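PDB 5N40: putative invasin from Yersinia pseudotuberculosis IP 31758, which probably serves as a bacterial surface adhesin, holding a C-type lectin-like adhesion domain out from the cell on a rod of immunoglobulin-like domains. Local coordinates for residues P105-L111 and T126-K132; T9-V15 and L92-A97. The protein carries 1 engineered substitution. All coordinates share one frame; numbering follows the deposited sequence.

Contact 1 (P105-L111 and T126-K132)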
loop_
_atom_site.group_PDB
_atom_site.type_symbol
_atom_site.label_atom_id
_atom_site.label_comp_id
_atom_site.label_asym_id
_atom_site.label_seq_id
_atom_site.Cartn_x
_atom_site.Cartn_y
_atom_site.Cartn_z
ATOM N N PRO A 105 23.119 2.326 -0.689
ATOM C CA PRO A 105 22.505 2.208 0.636
ATOM C C PRO A 105 21.713 3.466 0.955
ATOM O O PRO A 105 22.207 4.587 0.794
ATOM C CB PRO A 105 23.702 2.031 1.572
ATOM C CG PRO A 105 24.757 1.393 0.702
ATOM C CD PRO A 105 24.566 2.009 -0.658
ATOM N N VAL A 106 20.472 3.275 1.409
ATOM C CA VAL A 106 19.588 4.392 1.724
ATOM C C VAL A 106 18.852 4.140 3.036
ATOM O O VAL A 106 18.721 3.007 3.503
ATOM C CB VAL A 106 18.559 4.661 0.609
ATOM C CG1 VAL A 106 19.241 5.204 -0.630
ATOM C CG2 VAL A 106 17.763 3.393 0.291
ATOM N N ASP A 107 18.380 5.235 3.630
ATOM C CA ASP A 107 17.392 5.202 4.700
ATOM C C ASP A 107 16.058 5.640 4.113
ATOM O O ASP A 107 15.994 6.644 3.391
ATOM C CB ASP A 107 17.753 6.133 5.862
ATOM C CG ASP A 107 19.080 5.799 6.509
ATOM O OD1 ASP A 107 19.349 4.606 6.770
ATOM O OD2 ASP A 107 19.839 6.755 6.773
ATOM N N LEU A 108 15.011 4.894 4.417
ATOM C CA LEU A 108 13.678 5.198 3.925
ATOM C C LEU A 108 12.817 5.791 5.030
ATOM O O LEU A 108 12.806 5.298 6.161
ATOM C CB LEU A 108 12.991 3.948 3.381
ATOM C CG LEU A 108 13.672 3.207 2.232
ATOM C CD1 LEU A 108 12.763 2.098 1.715
ATOM C CD2 LEU A 108 14.041 4.138 1.118
ATOM N N THR A 109 12.090 6.846 4.683
ATOM C CA THR A 109 10.998 7.359 5.494
ATOM C C THR A 109 9.700 7.135 4.734
ATOM O O THR A 109 9.650 7.338 3.518
ATOM C CB THR A 109 11.183 8.849 5.791
ATOM O OG1 THR A 109 12.460 9.064 6.405
ATOM C CG2 THR A 109 10.094 9.348 6.724
ATOM N N VAL A 110 8.649 6.728 5.448
ATOM C CA VAL A 110 7.352 6.454 4.835
ATOM C C VAL A 110 6.300 7.287 5.548
ATOM O O VAL A 110 6.125 7.161 6.765
ATOM C CB VAL A 110 6.991 4.962 4.890
ATOM C CG1 VAL A 110 5.703 4.697 4.121
ATOM C CG2 VAL A 110 8.120 4.130 4.316
ATOM N N LEU A 111 5.602 8.122 4.782
ATOM C CA LEU A 111 4.575 9.029 5.273
ATOM C C LEU A 111 3.251 8.706 4.595
ATOM O O LEU A 111 3.209 8.450 3.387
ATOM C CB LEU A 111 4.950 10.485 4.984
ATOM C CG LEU A 111 6.286 10.973 5.550
ATOM C CD1 LEU A 111 6.558 12.411 5.157
ATOM C CD2 LEU A 111 6.327 10.821 7.060
ATOM N N THR A 126 3.881 8.179 0.738
ATOM C CA THR A 126 5.123 8.718 0.195
ATOM C C THR A 126 6.326 8.030 0.829
ATOM O O THR A 126 6.446 7.981 2.058
ATOM C CB THR A 126 5.211 10.229 0.428
ATOM O OG1 THR A 126 4.116 10.884 -0.225
ATOM C CG2 THR A 126 6.524 10.784 -0.101
ATOM N N VAL A 127 7.212 7.514 -0.016
ATOM C CA VAL A 127 8.521 7.007 0.395
ATOM C C VAL A 127 9.554 8.077 0.089
ATOM O O VAL A 127 9.612 8.581 -1.038
ATOM C CB VAL A 127 8.875 5.696 -0.338
ATOM C CG1 VAL A 127 10.202 5.134 0.189
ATOM C CG2 VAL A 127 7.759 4.672 -0.220
ATOM N N ILE A 128 10.379 8.413 1.079
ATOM C CA ILE A 128 11.487 9.343 0.898
ATOM C C ILE A 128 12.770 8.565 1.141
ATOM O O ILE A 128 12.936 7.956 2.206
ATOM C CB ILE A 128 11.409 10.545 1.851
ATOM C CG1 ILE A 128 10.051 11.238 1.741
ATOM C CG2 ILE A 128 12.568 11.516 1.564
ATOM C CD1 ILE A 128 9.832 12.311 2.780
ATOM N N ALA A 129 13.665 8.578 0.158
ATOM C CA ALA A 129 14.945 7.881 0.241
ATOM C C ALA A 129 16.066 8.904 0.340
ATOM O O ALA A 129 16.114 9.867 -0.439
ATOM C CB ALA A 129 15.161 6.973 -0.971
ATOM N N LYS A 130 16.951 8.701 1.306
ATOM C CA LYS A 130 18.162 9.489 1.446
ATOM C C LYS A 130 19.345 8.543 1.550
ATOM O O LYS A 130 19.232 7.444 2.105
ATOM C CB LYS A 130 18.099 10.394 2.675
ATOM C CG LYS A 130 16.951 11.400 2.607
ATOM C CD LYS A 130 16.754 12.131 3.906
ATOM C CE LYS A 130 15.611 13.132 3.800
ATOM N NZ LYS A 130 15.376 13.789 5.108
ATOM N N TYR A 131 20.485 8.979 1.030
ATOM C CA TYR A 131 21.680 8.156 1.139
ATOM C C TYR A 131 21.984 7.909 2.608
ATOM O O TYR A 131 21.891 8.813 3.445
ATOM C CB TYR A 131 22.865 8.818 0.442
ATOM C CG TYR A 131 22.664 8.959 -1.044
ATOM C CD1 TYR A 131 22.429 7.844 -1.840
ATOM C CD2 TYR A 131 22.687 10.197 -1.654
ATOM C CE1 TYR A 131 22.221 7.962 -3.199
ATOM C CE2 TYR A 131 22.493 10.324 -3.016
ATOM C CZ TYR A 131 22.264 9.201 -3.784
ATOM O OH TYR A 131 22.065 9.325 -5.132
ATOM N N LYS A 132 22.342 6.668 2.914
ATOM C CA LYS A 132 22.320 6.188 4.287
ATOM C C LYS A 132 23.128 7.093 5.212
ATOM O O LYS A 132 24.295 7.409 4.944
ATOM C CB LYS A 132 22.856 4.755 4.336
ATOM C CG LYS A 132 22.789 4.132 5.709
ATOM C CD LYS A 132 22.967 2.629 5.655
ATOM C CE LYS A 132 21.736 1.914 5.088
ATOM N NZ LYS A 132 21.952 0.429 5.016
HETATM O O HOH W 1 2.001 11.079 1.620
#

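Contact 2 (T9-V15 and L92-A97)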
loop_
_atom_site.group_PDB
_atom_site.type_symbol
_atom_site.label_atom_id
_atom_site.label_comp_id
_atom_site.label_asym_id
_atom_site.label_seq_id
_atom_site.Cartn_x
_atom_site.Cartn_y
_atom_site.Cartn_z
ATOM N N THR A 9 44.147 -5.441 -30.647
ATOM C CA THR A 9 43.037 -5.592 -29.715
ATOM C C THR A 9 43.288 -6.691 -28.692
ATOM O O THR A 9 42.579 -6.751 -27.683
ATOM C CB THR A 9 41.736 -5.870 -30.479
ATOM O OG1 THR A 9 41.862 -7.073 -31.243
ATOM C CG2 THR A 9 41.419 -4.723 -31.418
ATOM N N THR A 10 44.281 -7.552 -28.923
ATOM C CA THR A 10 44.626 -8.609 -27.979
ATOM C C THR A 10 45.743 -8.196 -27.023
ATOM O O THR A 10 45.727 -8.588 -25.852
ATOM C CB THR A 10 45.038 -9.879 -28.733
ATOM O OG1 THR A 10 46.092 -9.571 -29.656
ATOM C CG2 THR A 10 43.857 -10.457 -29.486
ATOM N N ASN A 11 46.726 -7.422 -27.492
ATOM C CA ASN A 11 47.763 -6.938 -26.587
ATOM C C ASN A 11 47.304 -5.721 -25.797
ATOM O O ASN A 11 47.787 -5.493 -24.683
ATOM C CB ASN A 11 49.039 -6.600 -27.359
ATOM C CG ASN A 11 49.697 -7.825 -27.959
ATOM O OD1 ASN A 11 49.569 -8.930 -27.434
ATOM N ND2 ASN A 11 50.399 -7.635 -29.069
ATOM N N SER A 12 46.390 -4.932 -26.349
ATOM C CA SER A 12 45.803 -3.830 -25.606
ATOM C C SER A 12 44.779 -4.354 -24.608
ATOM O O SER A 12 44.089 -5.345 -24.858
ATOM C CB SER A 12 45.126 -2.837 -26.546
ATOM O OG SER A 12 46.051 -2.266 -27.447
ATOM N N THR A 13 44.672 -3.667 -23.475
ATOM C CA THR A 13 43.712 -4.037 -22.446
ATOM C C THR A 13 43.004 -2.789 -21.943
ATOM O O THR A 13 43.574 -1.692 -21.928
ATOM C CB THR A 13 44.383 -4.767 -21.273
ATOM O OG1 THR A 13 45.275 -3.878 -20.594
ATOM C CG2 THR A 13 45.154 -5.974 -21.770
ATOM N N LEU A 14 41.739 -2.965 -21.570
ATOM C CA LEU A 14 40.936 -1.927 -20.933
ATOM C C LEU A 14 40.465 -2.480 -19.598
ATOM O O LEU A 14 39.832 -3.540 -19.551
ATOM C CB LEU A 14 39.747 -1.531 -21.809
ATOM C CG LEU A 14 38.942 -0.311 -21.354
ATOM C CD1 LEU A 14 39.749 0.975 -21.519
ATOM C CD2 LEU A 14 37.620 -0.220 -22.106
ATOM N N VAL A 15 40.783 -1.776 -18.515
ATOM C CA VAL A 15 40.441 -2.227 -17.175
ATOM C C VAL A 15 39.866 -1.061 -16.385
ATOM O O VAL A 15 40.025 0.108 -16.744
ATOM C CB VAL A 15 41.661 -2.826 -16.438
ATOM C CG1 VAL A 15 42.335 -3.890 -17.312
ATOM C CG2 VAL A 15 42.653 -1.738 -16.051
ATOM N N LEU A 92 38.228 0.698 -31.032
ATOM C CA LEU A 92 39.277 -0.280 -30.771
ATOM C C LEU A 92 38.624 -1.488 -30.111
ATOM O O LEU A 92 38.180 -1.410 -28.961
ATOM C CB LEU A 92 40.372 0.307 -29.885
ATOM C CG LEU A 92 41.491 -0.663 -29.512
ATOM C CD1 LEU A 92 42.336 -0.996 -30.730
ATOM C CD2 LEU A 92 42.348 -0.095 -28.389
ATOM N N GLY A 93 38.582 -2.601 -30.835
ATOM C CA GLY A 93 37.799 -3.748 -30.421
ATOM C C GLY A 93 38.449 -4.590 -29.348
ATOM O O GLY A 93 38.482 -5.819 -29.449
ATOM N N THR A 94 38.971 -3.947 -28.312
ATOM C CA THR A 94 39.472 -4.702 -27.180
ATOM C C THR A 94 38.297 -5.176 -26.326
ATOM O O THR A 94 37.180 -4.654 -26.411
ATOM C CB THR A 94 40.455 -3.854 -26.364
ATOM O OG1 THR A 94 40.968 -4.625 -25.271
ATOM C CG2 THR A 94 39.781 -2.592 -25.832
ATOM N N THR A 95 38.549 -6.197 -25.520
ATOM C CA THR A 95 37.506 -6.726 -24.650
ATOM C C THR A 95 36.947 -5.609 -23.769
ATOM O O THR A 95 37.723 -4.862 -23.157
ATOM C CB THR A 95 38.056 -7.852 -23.778
ATOM O OG1 THR A 95 38.676 -8.846 -24.607
ATOM C CG2 THR A 95 36.935 -8.486 -22.969
ATOM N N PRO A 96 35.626 -5.461 -23.668
ATOM C CA PRO A 96 35.087 -4.361 -22.858
ATOM C C PRO A 96 35.251 -4.656 -21.375
ATOM O O PRO A 96 34.946 -5.753 -20.907
ATOM C CB PRO A 96 33.606 -4.297 -23.262
ATOM C CG PRO A 96 33.347 -5.503 -24.139
ATOM C CD PRO A 96 34.561 -6.391 -24.074
ATOM N N ALA A 97 35.747 -3.671 -20.643
ATOM C CA ALA A 97 35.700 -3.741 -19.197
ATOM C C ALA A 97 34.283 -3.441 -18.732
ATOM O O ALA A 97 33.503 -2.791 -19.431
ATOM C CB ALA A 97 36.683 -2.753 -18.571
HETATM O O HOH W 2 41.726 -6.826 -24.553
HETATM O O HOH W 3 40.165 -5.365 -22.572
#

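Contact 1 (P105-L111 and T126-K132)
Strands 106-111 and 126-131 run antiparallel, their axes 4.5 Å apart at closest and 156° between their directions, with Asp107 against Lys130, Thr109 against Ile128 and Leu111 against Thr126 as hydrogen-bonded pairs. Each of these pairs is joined by two N-H...O bonds; that from Ile128 N to Thr109 O is 2.8 Å long. At the strand's end Lys132 N still reaches Pro105 O at 3.0 Å, but comes from 42° above the carbonyl plane, a sign that the regular pattern is bending away.

On the inward face, Leu108 and Val110 lie beside Val127 and Ala129. Leu108 CD2 reaches over to Ala129 CB at 3.7 Å, a place where the small alanine lets the leucine branch lie close, and also meets Val127 CG1 at 4.1 Å. The other face is more open and mixes polar with apolar groups: Leu111 CD1 meets Ile128 CD1 at 4.0 Å, both tips giving an apolar patch on this outer side.

Lys132 crosses Asp107 at about a right angle, its CG 3.6 Å from OD1. A bend at chi3 (-73°) carries its ammonium off to a salt bridge with Asp208, while Asp107 OD2 accepts the N-H of Ser133, tying the chain just after the strand to Asp107. Asp208 also takes the N-H of Val106.

Strand 106-112 is an outermost strand of its sheet; strand 123-131 separates it from 183-189. Leu108, Val110 and Val127 face strands 142-151, 197-204 and 209-217 of the other sheet, closing an immunoglobulin-like sandwich.

Contact 2 (T9-V15 and L92-A97)
Thr9 lies over one face of the flat peptide unit joining Gly93 to Thr94: its CG2 sits almost directly above Gly93 C at 3.6 Å, and its CB is 3.4 Å from Gly93 O. The N-H of the same unit, on Thr94, turns back to Leu92 O in a weak bond, making Gly93 the centre of an inverse gamma turn. The threonine methyl thus rests on the flat peptide, and the same methyl meets Leu92 CD1 at its flank, at about a right angle to the direction of the peptide.

This is where, in an immunoglobulin-like domain, the first strand, 13-22, begins to run parallel to the last, 90-102. Direct backbone pairing has not yet started here, and side chains and waters span the gap. Leu14 points toward the opposite segment, and its CG, anti to the backbone N (chi1 -171°), lies 4.3 Å from Ala97 CB. Leu14 is buried, with Val31, Leu33 and Leu83 around it, so a branched apolar chain suits the spot. Ala97 points its methyl toward Leu14, CB 3.4 Å from Leu14 O, and its small size suits so close an approach.

Thr94 suits its place because it has two different branches: CG2 packs on Leu14 CB at 4.2 Å, whereas OG1 turns to the polar side and lies 3.2 Å from Ser12 O. Ser12, small and polar, uses its own hydroxyl elsewhere, bonding to Ser8 O and Arg36 N.

Two waters occupy the gap. One donates to Ser12 O. The other joins the two segments, accepting from Leu14 N at 3.0 Å and donating to Thr95 O at 2.6 Å.

Contact 2 comes first along the chain and closes before contact 1 opens; their centres are 40 Å apart and their nearest atoms about 21 Å, with no touch. They belong to different immunoglobulin-like domains and share no sheet. Contact 2 brings the first and last strands of the N-terminal domain together, while contact 1 pairs the edge strand 106-112 with 123-131 in one sheet of the next domain, the chain passing through strand 116-118 of the other sheet in between. Strand 90-102 leads almost directly into strand 106-112, so a short linker joins the two domains. Such domains in series give the chain an elongated shape, consistent with a stalk that carries the C-type lectin-like adhesion domain at its C-terminal end.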